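Local coordinates for amino acid amide racemase (Ochrobactrum anthropi, PDB 6GIO), which binds pyridoxal-5'-phosphate as a dimeric member of the class-III aminotransferase family, within the wider group of PLP-dependent enzymes of aminotransferase-like fold, at residues G327-R332 / D410-I415; G350-V355 / E397-L402; Y82-A87 / G298-T303; G102-W107 / A277-Q282. All blocks are in the same frame, centred on the assembly; numbering follows the deposited sequence.

Contact 1: residues G327-R332 / D410-I415; sequences GIFADR and DEAADI
R332 of helix 318-339 reaches D410, A413 and D414 of helix 406-424, forming a salt-bridge network between two nearly parallel helices in the C-terminal part of the aminotransferase fold. The segment axes approach to 9.9 Å with their directions 21° apart. The arginine starts close to the partner helix, its CB lying 3.9 Å from CB of A413. CG is then placed anti to the carbonyl carbon (chi1 -65°), and bends at chi2 and chi3 fold the chain back over the same alanine, so that NE passes 4.0 Å from A413 CB. At the tip, one face of the guanidinium covers this methyl, which is displaced toward the rim of the group. NH2 has OD1 of D414 at the guanidinium edge, a salt bridge of 3.3 Å. NH1 pairs with the carboxylate of D410, although the modelled spacing is too short for the detail of that bridge to be trusted. Neither carboxylate is coplanar with the guanidinium. The two aspartates stand one helical turn apart; the guanidinium lies between them and probably eases their mutual repulsion on the exposed side of the interface. The buried half of the interface is apolar: F329 sends its ring toward helix 406-424, where it also touches I409. Its CZ atom lies 3.8 Å from CB of A412.

Contact 2: residues G350-V355 / E397-L402; sequences GLAIGV and EFMPPL
The ring of F398 meets V355 at its edge, where CG2 of the valine lies near the ring plane, 3.7 Å from CE2; the ring of F386 meets it as well, the two planes about 35° apart. This phenylalanine belongs to strand 395-398, which pairs antiparallel with strand 352-357 in the mixed sheet of the C-terminal part of the fold. I353 and F398 form a hydrogen-bonded pair with side chains on the same face: F398 N gives a 2.9 Å bond to I353 O, and I353 N returns one of 3.1 Å to F398 O. G354 and E397 follow as a non-hydrogen-bonded pair; the E397 side chain points to the other face, where its OE1 makes a salt bridge with K241, a residue of the PLP pocket.

Beyond F398 the chain leaves the strand, and side chains take over. M399 bends at chi2 and chi3, bringing SD to 4.0 Å from CB of A352; its side chain is about 7 Å from the PLP. L351 spreads its two methyls over the P400-L402 segment: its side chain crosses that of P400 at about a right angle, with L351 CD2 4.0 Å from P400 CG. R246 NH1 donates to both L351 O and P400 O, linking the two segments. The other methyl of L351, CD1, rests 4.1 Å from L402 CD2.

Contact 3: residues Y82-A87 / G298-T303; sequences YPNEAA and GNPVAT
N84 and T303 organise the meeting with P300 and A87 through similar first torsions. In N84 (chi1 62°), CG stands between the backbone N and the carbonyl carbon, which turns the amide back over the start of its own helix. OD1 accepts from A87 N at 3.0 Å, while ND2 donates to G298 O across the contact, also at 3.0 Å, almost straight (171°) and in the amide plane. With both ends bonded, the amide is fixed in rotation as it crosses P300, whose CB lies 3.6 Å from N84 OD1.

T303 (chi1 56°) curls OG1 back to donate to N299 O, which also accepts T303 N. The same OG1 lies 3.3 Å from CB of A86; it is close to A87 N, but at an angle too poor for a bond.

At the dimer interface, E85 forms a salt bridge with R10, and Y82 OH a hydrogen bond with S48, both of the second subunit. N299 OD1 accepts from A302 N and weakly from V301 N; its ND2 donates to T296 O. The junction is a meeting of two helix starts, each with an asparagine N-cap: N84 for helix 85-97 and N299 for helix 300-315.

Contact 4: residues G102-W107 / A277-Q282; sequences GERRVW and AVVGPQ
Strand 104-109 pairs antiparallel with strand 276-281, the segment axes running at 154°: R105 with G280 and W107 with V278 are hydrogen-bonded pairs, bridged by four backbone bonds (R105 N to G280 O, 3.0 Å, is one), while V106 faces V279 in a non-hydrogen-bonded pair. Past P281 the pairing gives way to a helix start, and Q282 N still donates to E103 O. The extended side chain of Q282 runs alongside both E103 and R105. R105 grips E103 end-on, NH1 and NH2 both giving to OE1, with NH1 at 2.7 Å; NH1 also donates to R104 O, so three bonds in the guanidinium plane fix its rotation. The amide of Q282 lies over one face of it, its plane turned 38° away. NE2 of Q282 and NH2 of R105 are only 2.8 Å apart, but both are donors and this approach is not a bond; NE2 is hydrogen-bonded to D286 OD2. On the same face of the sheet as R105, W107 CE3 touches V278 CG2 at 3.8 Å, with the indole NE1 bonded to V292 O.

V106 and V279 pack on L95 of helix 85-97, whereas W107 and V278 point the other way, to A115 of helix 112-127 and M285 of helix 282-285. Strand 262-265 continues the sheet beyond strand 276-281, and V106 also makes backbone bonds to the second subunit.

Overall arrangement
Contacts 1 and 2 belong to the C-terminal part of the fold and touch: F329 packs on both I353 and F398, so its ring joins the helix pair to the sheet. Contact 2 is nested within the chain loop closed by contact 1 and is buried, whereas contact 1 is only partly buried and keeps its charges on the exposed side. Contacts 3 and 4, with centres about 17 Å apart, are also mostly buried, share the neighbourhood of helix 85-97 and both touch the second subunit. Contact 3 crosses by one asparagine-to-carbonyl bond between two helix starts; contacts 2 and 4 rely on antiparallel backbone pairing, and contact 4 also has a salt bridge within 102-107.

Contact 1: residues G327-R332 / D410-I415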
loop_
_atom_site.group_PDB
_atom_site.type_symbol
_atom_site.label_atom_id
_atom_site.label_comp_id
_atom_site.label_asym_id
_atom_site.label_seq_id
_atom_site.Cartn_x
_atom_site.Cartn_y
_atom_site.Cartn_z
ATOM N N GLY C 327 3.423 -9.829 -30.998
ATOM C CA GLY C 327 2.809 -10.177 -32.301
ATOM C C GLY C 327 3.021 -11.639 -32.685
ATOM O O GLY C 327 2.060 -12.340 -33.046
ATOM N N ILE C 328 4.271 -12.103 -32.605
ATOM C CA ILE C 328 4.575 -13.545 -32.788
ATOM C C ILE C 328 3.741 -14.440 -31.853
ATOM O O ILE C 328 3.134 -15.428 -32.299
ATOM C CB ILE C 328 6.089 -13.845 -32.626
ATOM C CG1 ILE C 328 6.906 -13.049 -33.673
ATOM C CG2 ILE C 328 6.356 -15.344 -32.710
ATOM C CD1 ILE C 328 8.368 -12.874 -33.306
ATOM N N PHE C 329 3.688 -14.090 -30.558
ATOM C CA PHE C 329 2.960 -14.901 -29.560
ATOM C C PHE C 329 1.469 -14.909 -29.891
ATOM O O PHE C 329 0.834 -15.964 -29.914
ATOM C CB PHE C 329 3.188 -14.357 -28.131
ATOM C CG PHE C 329 2.670 -15.258 -27.019
ATOM C CD1 PHE C 329 2.331 -16.595 -27.243
ATOM C CD2 PHE C 329 2.572 -14.771 -25.728
ATOM C CE1 PHE C 329 1.868 -17.403 -26.220
ATOM C CE2 PHE C 329 2.124 -15.581 -24.686
ATOM C CZ PHE C 329 1.767 -16.896 -24.932
ATOM N N ALA C 330 0.922 -13.727 -30.158
ATOM C CA ALA C 330 -0.499 -13.591 -30.468
ATOM C C ALA C 330 -0.876 -14.450 -31.698
ATOM O O ALA C 330 -1.907 -15.129 -31.709
ATOM C CB ALA C 330 -0.884 -12.108 -30.681
ATOM N N ASP C 331 -0.038 -14.413 -32.726
ATOM C CA ASP C 331 -0.306 -15.161 -33.959
ATOM C C ASP C 331 -0.259 -16.663 -33.758
ATOM O O ASP C 331 -1.138 -17.348 -34.272
ATOM C CB ASP C 331 0.617 -14.697 -35.086
ATOM C CG ASP C 331 0.249 -13.316 -35.581
ATOM O OD1 ASP C 331 -0.960 -12.954 -35.462
ATOM O OD2 ASP C 331 1.142 -12.606 -36.100
ATOM N N ARG C 332 0.697 -17.161 -32.967
ATOM C CA ARG C 332 0.696 -18.594 -32.558
ATOM C C ARG C 332 -0.635 -18.956 -31.926
ATOM O O ARG C 332 -1.270 -19.915 -32.294
ATOM C CB ARG C 332 1.842 -18.936 -31.588
ATOM C CG ARG C 332 3.237 -18.806 -32.188
ATOM C CD ARG C 332 3.584 -19.913 -33.199
ATOM N NE ARG C 332 3.350 -21.252 -32.633
ATOM C CZ ARG C 332 4.244 -21.971 -31.951
ATOM N NH1 ARG C 332 5.471 -21.513 -31.773
ATOM N NH2 ARG C 332 3.922 -23.155 -31.451
ATOM N N ASP C 410 7.409 -20.299 -28.168
ATOM C CA ASP C 410 7.032 -21.643 -28.699
ATOM C C ASP C 410 6.640 -22.598 -27.593
ATOM O O ASP C 410 5.748 -23.405 -27.775
ATOM C CB ASP C 410 8.171 -22.364 -29.484
ATOM C CG ASP C 410 8.570 -21.659 -30.759
ATOM O OD1 ASP C 410 7.716 -20.981 -31.367
ATOM O OD2 ASP C 410 9.760 -21.799 -31.166
ATOM N N GLU C 411 7.364 -22.570 -26.477
ATOM C CA GLU C 411 7.058 -23.455 -25.349
ATOM C C GLU C 411 5.681 -23.122 -24.758
ATOM O O GLU C 411 4.905 -24.019 -24.344
ATOM C CB GLU C 411 8.123 -23.317 -24.265
ATOM C CG GLU C 411 7.875 -24.208 -23.075
ATOM C CD GLU C 411 8.827 -23.968 -21.926
ATOM O OE1 GLU C 411 9.622 -22.996 -21.971
ATOM O OE2 GLU C 411 8.773 -24.768 -20.956
ATOM N N ALA C 412 5.392 -21.826 -24.711
ATOM C CA ALA C 412 4.100 -21.344 -24.231
ATOM C C ALA C 412 2.921 -21.799 -25.094
ATOM O O ALA C 412 1.913 -22.332 -24.604
ATOM C CB ALA C 412 4.136 -19.816 -24.137
ATOM N N ALA C 413 3.025 -21.520 -26.382
ATOM C CA ALA C 413 1.995 -21.873 -27.347
ATOM C C ALA C 413 1.736 -23.376 -27.334
ATOM O O ALA C 413 0.590 -23.844 -27.416
ATOM C CB ALA C 413 2.437 -21.431 -28.708
ATOM N N ASP C 414 2.796 -24.147 -27.209
ATOM C CA ASP C 414 2.649 -25.600 -27.181
ATOM C C ASP C 414 1.938 -26.072 -25.941
ATOM O O ASP C 414 1.087 -26.992 -25.994
ATOM C CB ASP C 414 4.023 -26.262 -27.338
ATOM C CG ASP C 414 4.510 -26.286 -28.801
ATOM O OD1 ASP C 414 3.723 -26.032 -29.747
ATOM O OD2 ASP C 414 5.701 -26.548 -29.007
ATOM N N ILE C 415 2.258 -25.446 -24.811
ATOM C CA ILE C 415 1.641 -25.833 -23.543
ATOM C C ILE C 415 0.155 -25.463 -23.536
ATOM O O ILE C 415 -0.714 -26.265 -23.143
ATOM C CB ILE C 415 2.366 -25.200 -22.334
ATOM C CG1 ILE C 415 3.715 -25.923 -22.106
ATOM C CG2 ILE C 415 1.479 -25.268 -21.072
ATOM C CD1 ILE C 415 4.648 -25.206 -21.164
#

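Contact 2: residues G350-V355 / E397-L402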
loop_
_atom_site.group_PDB
_atom_site.type_symbol
_atom_site.label_atom_id
_atom_site.label_comp_id
_atom_site.label_asym_id
_atom_site.label_seq_id
_atom_site.Cartn_x
_atom_site.Cartn_y
_atom_site.Cartn_z
ATOM N N GLY C 350 0.581 -5.943 -27.893
ATOM C CA GLY C 350 1.927 -6.307 -27.502
ATOM C C GLY C 350 1.893 -7.531 -26.607
ATOM O O GLY C 350 1.292 -8.532 -26.958
ATOM N N LEU C 351 2.495 -7.440 -25.428
ATOM C CA LEU C 351 2.504 -8.568 -24.497
ATOM C C LEU C 351 1.387 -8.521 -23.422
ATOM O O LEU C 351 1.497 -9.127 -22.350
ATOM C CB LEU C 351 3.904 -8.720 -23.892
ATOM C CG LEU C 351 4.951 -9.330 -24.848
ATOM C CD1 LEU C 351 6.339 -9.098 -24.300
ATOM C CD2 LEU C 351 4.711 -10.822 -25.099
ATOM N N ALA C 352 0.303 -7.808 -23.735
ATOM C CA ALA C 352 -0.928 -7.857 -22.943
ATOM C C ALA C 352 -1.935 -8.577 -23.811
ATOM O O ALA C 352 -2.525 -7.990 -24.709
ATOM C CB ALA C 352 -1.414 -6.458 -22.584
ATOM N N ILE C 353 -2.116 -9.869 -23.540
ATOM C CA ILE C 353 -2.837 -10.716 -24.447
ATOM C C ILE C 353 -3.912 -11.485 -23.747
ATOM O O ILE C 353 -3.656 -12.102 -22.715
ATOM C CB ILE C 353 -1.860 -11.715 -25.155
ATOM C CG1 ILE C 353 -0.928 -10.928 -26.065
ATOM C CG2 ILE C 353 -2.624 -12.759 -25.959
ATOM C CD1 ILE C 353 0.387 -11.644 -26.359
ATOM N N GLY C 354 -5.104 -11.465 -24.346
ATOM C CA GLY C 354 -6.246 -12.233 -23.843
ATOM C C GLY C 354 -6.734 -13.245 -24.851
ATOM O O GLY C 354 -6.775 -12.958 -26.041
ATOM N N VAL C 355 -7.116 -14.418 -24.363
ATOM C CA VAL C 355 -7.755 -15.435 -25.187
ATOM C C VAL C 355 -9.167 -15.764 -24.702
ATOM O O VAL C 355 -9.347 -16.396 -23.670
ATOM C CB VAL C 355 -6.900 -16.730 -25.217
ATOM C CG1 VAL C 355 -7.544 -17.775 -26.129
ATOM C CG2 VAL C 355 -5.493 -16.420 -25.702
ATOM N N GLU C 397 -5.572 -14.990 -19.514
ATOM C CA GLU C 397 -4.702 -13.810 -19.465
ATOM C C GLU C 397 -3.214 -14.201 -19.579
ATOM O O GLU C 397 -2.735 -15.104 -18.856
ATOM C CB GLU C 397 -4.904 -13.053 -18.136
ATOM C CG GLU C 397 -3.869 -11.955 -17.936
ATOM C CD GLU C 397 -4.199 -11.016 -16.797
ATOM O OE1 GLU C 397 -3.629 -11.137 -15.709
ATOM O OE2 GLU C 397 -5.009 -10.123 -17.007
ATOM N N PHE C 398 -2.511 -13.527 -20.485
ATOM C CA PHE C 398 -1.062 -13.698 -20.670
ATOM C C PHE C 398 -0.400 -12.336 -20.533
ATOM O O PHE C 398 -0.572 -11.434 -21.390
ATOM C CB PHE C 398 -0.734 -14.348 -22.017
ATOM C CG PHE C 398 -1.352 -15.717 -22.184
ATOM C CD1 PHE C 398 -0.861 -16.802 -21.493
ATOM C CD2 PHE C 398 -2.451 -15.894 -22.975
ATOM C CE1 PHE C 398 -1.454 -18.068 -21.595
ATOM C CE2 PHE C 398 -3.045 -17.153 -23.091
ATOM C CZ PHE C 398 -2.548 -18.246 -22.404
ATOM N N MET C 399 0.318 -12.183 -19.427
ATOM C CA MET C 399 1.021 -10.947 -19.077
ATOM C C MET C 399 2.452 -11.306 -18.747
ATOM O O MET C 399 2.904 -11.064 -17.648
ATOM C CB MET C 399 0.348 -10.318 -17.841
ATOM C CG MET C 399 -1.051 -9.792 -18.148
ATOM S SD MET C 399 -0.984 -8.214 -19.028
ATOM C CE MET C 399 -0.381 -7.130 -17.757
ATOM N N PRO C 400 3.159 -11.957 -19.678
ATOM C CA PRO C 400 4.482 -12.448 -19.278
ATOM C C PRO C 400 5.482 -11.301 -19.070
ATOM O O PRO C 400 5.260 -10.185 -19.581
ATOM C CB PRO C 400 4.909 -13.325 -20.461
ATOM C CG PRO C 400 4.140 -12.816 -21.643
ATOM C CD PRO C 400 2.847 -12.276 -21.089
ATOM N N PRO C 401 6.620 -11.594 -18.405
ATOM C CA PRO C 401 7.719 -10.627 -18.365
ATOM C C PRO C 401 8.085 -10.147 -19.779
ATOM O O PRO C 401 8.001 -10.922 -20.764
ATOM C CB PRO C 401 8.848 -11.431 -17.752
ATOM C CG PRO C 401 8.171 -12.495 -16.958
ATOM C CD PRO C 401 7.006 -12.880 -17.805
ATOM N N LEU C 402 8.418 -8.878 -19.890
ATOM C CA LEU C 402 8.768 -8.278 -21.151
ATOM C C LEU C 402 10.037 -8.913 -21.727
ATOM O O LEU C 402 10.359 -8.738 -22.902
ATOM C CB LEU C 402 9.000 -6.779 -20.942
ATOM C CG LEU C 402 7.765 -5.977 -20.497
ATOM C CD1 LEU C 402 7.976 -4.470 -20.702
ATOM C CD2 LEU C 402 6.533 -6.408 -21.246
#

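Contact 3: residues Y82-A87 / G298-T303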
loop_
_atom_site.group_PDB
_atom_site.type_symbol
_atom_site.label_atom_id
_atom_site.label_comp_id
_atom_site.label_asym_id
_atom_site.label_seq_id
_atom_site.Cartn_x
_atom_site.Cartn_y
_atom_site.Cartn_z
ATOM N N TYR C 82 11.456 12.726 4.472
ATOM C CA TYR C 82 12.768 13.019 3.918
ATOM C C TYR C 82 12.848 12.713 2.420
ATOM O O TYR C 82 12.761 11.542 2.022
ATOM C CB TYR C 82 13.895 12.226 4.659
ATOM C CG TYR C 82 13.813 12.220 6.189
ATOM C CD1 TYR C 82 13.964 13.410 6.928
ATOM C CD2 TYR C 82 13.620 11.025 6.897
ATOM C CE1 TYR C 82 13.867 13.416 8.312
ATOM C CE2 TYR C 82 13.510 11.022 8.278
ATOM C CZ TYR C 82 13.643 12.198 8.993
ATOM O OH TYR C 82 13.541 12.181 10.397
ATOM N N PRO C 83 13.099 13.752 1.583
ATOM C CA PRO C 83 13.540 13.514 0.237
ATOM C C PRO C 83 14.652 12.521 0.216
ATOM O O PRO C 83 15.506 12.567 1.107
ATOM C CB PRO C 83 14.099 14.870 -0.222
ATOM C CG PRO C 83 13.413 15.889 0.639
ATOM C CD PRO C 83 13.161 15.186 1.944
ATOM N N ASN C 84 14.657 11.626 -0.778
ATOM C CA ASN C 84 15.837 10.814 -1.040
ATOM C C ASN C 84 16.115 10.824 -2.505
ATOM O O ASN C 84 15.210 11.072 -3.284
ATOM C CB ASN C 84 15.660 9.379 -0.500
ATOM C CG ASN C 84 14.525 8.636 -1.148
ATOM O OD1 ASN C 84 14.692 8.035 -2.231
ATOM N ND2 ASN C 84 13.356 8.644 -0.480
ATOM N N GLU C 85 17.365 10.562 -2.873
ATOM C CA GLU C 85 17.833 10.657 -4.268
ATOM C C GLU C 85 17.062 9.756 -5.225
ATOM O O GLU C 85 16.684 10.204 -6.304
ATOM C CB GLU C 85 19.336 10.327 -4.359
ATOM C CG GLU C 85 19.941 10.350 -5.775
ATOM C CD GLU C 85 19.910 11.738 -6.418
ATOM O OE1 GLU C 85 19.832 12.758 -5.729
ATOM O OE2 GLU C 85 19.957 11.824 -7.629
ATOM N N ALA C 86 16.843 8.493 -4.840
ATOM C CA ALA C 86 16.135 7.551 -5.676
ATOM C C ALA C 86 14.734 8.023 -6.069
ATOM O O ALA C 86 14.372 8.000 -7.241
ATOM C CB ALA C 86 16.076 6.177 -5.005
ATOM N N ALA C 87 13.950 8.427 -5.078
ATOM C CA ALA C 87 12.595 8.792 -5.289
ATOM C C ALA C 87 12.533 10.103 -6.094
ATOM O O ALA C 87 11.687 10.230 -6.973
ATOM C CB ALA C 87 11.898 8.977 -3.952
ATOM N N GLY C 298 7.510 6.002 -1.349
ATOM C CA GLY C 298 8.629 6.722 -1.924
ATOM C C GLY C 298 9.920 6.365 -1.244
ATOM O O GLY C 298 10.860 7.137 -1.297
ATOM N N ASN C 299 9.964 5.173 -0.616
ATOM C CA ASN C 299 11.127 4.759 0.100
ATOM C C ASN C 299 12.180 4.476 -0.961
ATOM O O ASN C 299 11.847 4.176 -2.098
ATOM C CB ASN C 299 10.854 3.503 0.947
ATOM C CG ASN C 299 10.501 2.313 0.103
ATOM O OD1 ASN C 299 11.395 1.697 -0.498
ATOM N ND2 ASN C 299 9.178 2.021 -0.020
ATOM N N PRO C 300 13.463 4.600 -0.591
ATOM C CA PRO C 300 14.541 4.555 -1.559
ATOM C C PRO C 300 14.768 3.191 -2.226
ATOM O O PRO C 300 15.353 3.138 -3.325
ATOM C CB PRO C 300 15.742 4.962 -0.738
ATOM C CG PRO C 300 15.398 4.661 0.676
ATOM C CD PRO C 300 13.931 4.937 0.756
ATOM N N VAL C 301 14.290 2.112 -1.600
ATOM C CA VAL C 301 14.465 0.766 -2.152
ATOM C C VAL C 301 13.517 0.503 -3.324
ATOM O O VAL C 301 13.954 0.128 -4.412
ATOM C CB VAL C 301 14.282 -0.287 -1.054
ATOM C CG1 VAL C 301 14.426 -1.682 -1.624
ATOM C CG2 VAL C 301 15.321 -0.053 0.053
ATOM N N ALA C 302 12.218 0.747 -3.115
ATOM C CA ALA C 302 11.216 0.523 -4.117
ATOM C C ALA C 302 11.451 1.480 -5.252
ATOM O O ALA C 302 11.352 1.052 -6.396
ATOM C CB ALA C 302 9.823 0.732 -3.531
ATOM N N THR C 303 11.779 2.756 -4.945
ATOM C CA THR C 303 11.988 3.741 -6.042
ATOM C C THR C 303 13.241 3.448 -6.845
ATOM O O THR C 303 13.232 3.630 -8.062
ATOM C CB THR C 303 11.967 5.219 -5.587
ATOM O OG1 THR C 303 12.932 5.447 -4.572
ATOM C CG2 THR C 303 10.617 5.572 -5.022
#

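Contact 4: residues G102-W107 / A277-Q282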
loop_
_atom_site.group_PDB
_atom_site.type_symbol
_atom_site.label_atom_id
_atom_site.label_comp_id
_atom_site.label_asym_id
_atom_site.label_seq_id
_atom_site.Cartn_x
_atom_site.Cartn_y
_atom_site.Cartn_z
ATOM N N GLY C 102 2.824 22.029 -19.038
ATOM C CA GLY C 102 2.825 22.840 -17.806
ATOM C C GLY C 102 3.522 22.195 -16.621
ATOM O O GLY C 102 4.212 21.195 -16.758
ATOM N N GLU C 103 3.341 22.787 -15.444
ATOM C CA GLU C 103 3.865 22.236 -14.210
ATOM C C GLU C 103 3.113 20.942 -13.803
ATOM O O GLU C 103 1.871 20.846 -13.896
ATOM C CB GLU C 103 3.790 23.289 -13.105
ATOM C CG GLU C 103 4.699 24.513 -13.324
ATOM C CD GLU C 103 6.148 24.268 -12.901
ATOM O OE1 GLU C 103 6.411 23.347 -12.075
ATOM O OE2 GLU C 103 7.039 25.010 -13.373
ATOM N N ARG C 104 3.878 19.927 -13.422
ATOM C CA ARG C 104 3.318 18.650 -12.992
ATOM C C ARG C 104 4.126 18.151 -11.789
ATOM O O ARG C 104 5.270 18.574 -11.566
ATOM C CB ARG C 104 3.373 17.613 -14.117
ATOM C CG ARG C 104 2.644 18.045 -15.383
ATOM C CD ARG C 104 2.715 16.991 -16.467
ATOM N NE ARG C 104 4.083 16.835 -16.922
ATOM C CZ ARG C 104 4.617 15.728 -17.391
ATOM N NH1 ARG C 104 3.913 14.619 -17.512
ATOM N NH2 ARG C 104 5.875 15.741 -17.753
ATOM N N ARG C 105 3.522 17.291 -10.995
ATOM C CA ARG C 105 4.222 16.661 -9.874
ATOM C C ARG C 105 3.788 15.196 -9.758
ATOM O O ARG C 105 2.772 14.755 -10.357
ATOM C CB ARG C 105 3.903 17.364 -8.568
ATOM C CG ARG C 105 4.172 18.860 -8.548
ATOM C CD ARG C 105 5.654 19.149 -8.506
ATOM N NE ARG C 105 5.987 20.553 -8.341
ATOM C CZ ARG C 105 6.121 21.447 -9.322
ATOM N NH1 ARG C 105 5.928 21.097 -10.573
ATOM N NH2 ARG C 105 6.459 22.709 -9.037
ATOM N N VAL C 106 4.556 14.492 -8.925
ATOM C CA VAL C 106 4.462 13.056 -8.743
ATOM C C VAL C 106 4.251 12.712 -7.273
ATOM O O VAL C 106 4.927 13.235 -6.387
ATOM C CB VAL C 106 5.747 12.404 -9.182
ATOM C CG1 VAL C 106 5.597 10.883 -9.178
ATOM C CG2 VAL C 106 6.102 12.940 -10.559
ATOM N N TRP C 107 3.284 11.865 -7.019
ATOM C CA TRP C 107 3.081 11.300 -5.701
ATOM C C TRP C 107 3.414 9.865 -5.856
ATOM O O TRP C 107 3.105 9.302 -6.858
ATOM C CB TRP C 107 1.602 11.455 -5.321
ATOM C CG TRP C 107 1.094 10.706 -4.130
ATOM C CD1 TRP C 107 0.943 11.200 -2.886
ATOM C CD2 TRP C 107 0.576 9.350 -4.102
ATOM N NE1 TRP C 107 0.403 10.232 -2.063
ATOM C CE2 TRP C 107 0.152 9.096 -2.788
ATOM C CE3 TRP C 107 0.437 8.324 -5.068
ATOM C CZ2 TRP C 107 -0.417 7.871 -2.394
ATOM C CZ3 TRP C 107 -0.121 7.069 -4.648
ATOM C CH2 TRP C 107 -0.523 6.880 -3.323
ATOM N N ALA C 277 2.504 5.179 -8.635
ATOM C CA ALA C 277 2.671 6.622 -8.770
ATOM C C ALA C 277 1.503 7.276 -9.446
ATOM O O ALA C 277 0.815 6.638 -10.232
ATOM C CB ALA C 277 3.946 6.969 -9.493
ATOM N N VAL C 278 1.325 8.568 -9.150
ATOM C CA VAL C 278 0.342 9.411 -9.801
ATOM C C VAL C 278 1.073 10.635 -10.359
ATOM O O VAL C 278 1.809 11.350 -9.654
ATOM C CB VAL C 278 -0.761 9.872 -8.830
ATOM C CG1 VAL C 278 -1.747 10.806 -9.513
ATOM C CG2 VAL C 278 -1.523 8.678 -8.268
ATOM N N VAL C 279 0.903 10.868 -11.644
ATOM C CA VAL C 279 1.525 12.048 -12.295
ATOM C C VAL C 279 0.365 12.928 -12.652
ATOM O O VAL C 279 -0.583 12.449 -13.248
ATOM C CB VAL C 279 2.322 11.671 -13.572
ATOM C CG1 VAL C 279 2.851 12.901 -14.287
ATOM C CG2 VAL C 279 3.479 10.787 -13.187
ATOM N N GLY C 280 0.398 14.179 -12.214
ATOM C CA GLY C 280 -0.718 15.051 -12.395
ATOM C C GLY C 280 -0.281 16.496 -12.491
ATOM O O GLY C 280 0.893 16.781 -12.340
ATOM N N PRO C 281 -1.215 17.397 -12.788
ATOM C CA PRO C 281 -0.825 18.805 -12.916
ATOM C C PRO C 281 -0.567 19.378 -11.503
ATOM O O PRO C 281 -1.132 18.871 -10.526
ATOM C CB PRO C 281 -2.036 19.480 -13.591
ATOM C CG PRO C 281 -3.137 18.497 -13.574
ATOM C CD PRO C 281 -2.655 17.182 -13.017
ATOM N N GLN C 282 0.274 20.407 -11.400
ATOM C CA GLN C 282 0.677 20.938 -10.083
ATOM C C GLN C 282 -0.487 21.494 -9.248
ATOM O O GLN C 282 -0.572 21.280 -8.036
ATOM C CB GLN C 282 1.771 22.003 -10.227
ATOM C CG GLN C 282 2.217 22.530 -8.877
ATOM C CD GLN C 282 3.235 23.617 -8.975
ATOM O OE1 GLN C 282 3.267 24.383 -9.954
ATOM N NE2 GLN C 282 4.100 23.705 -7.948
#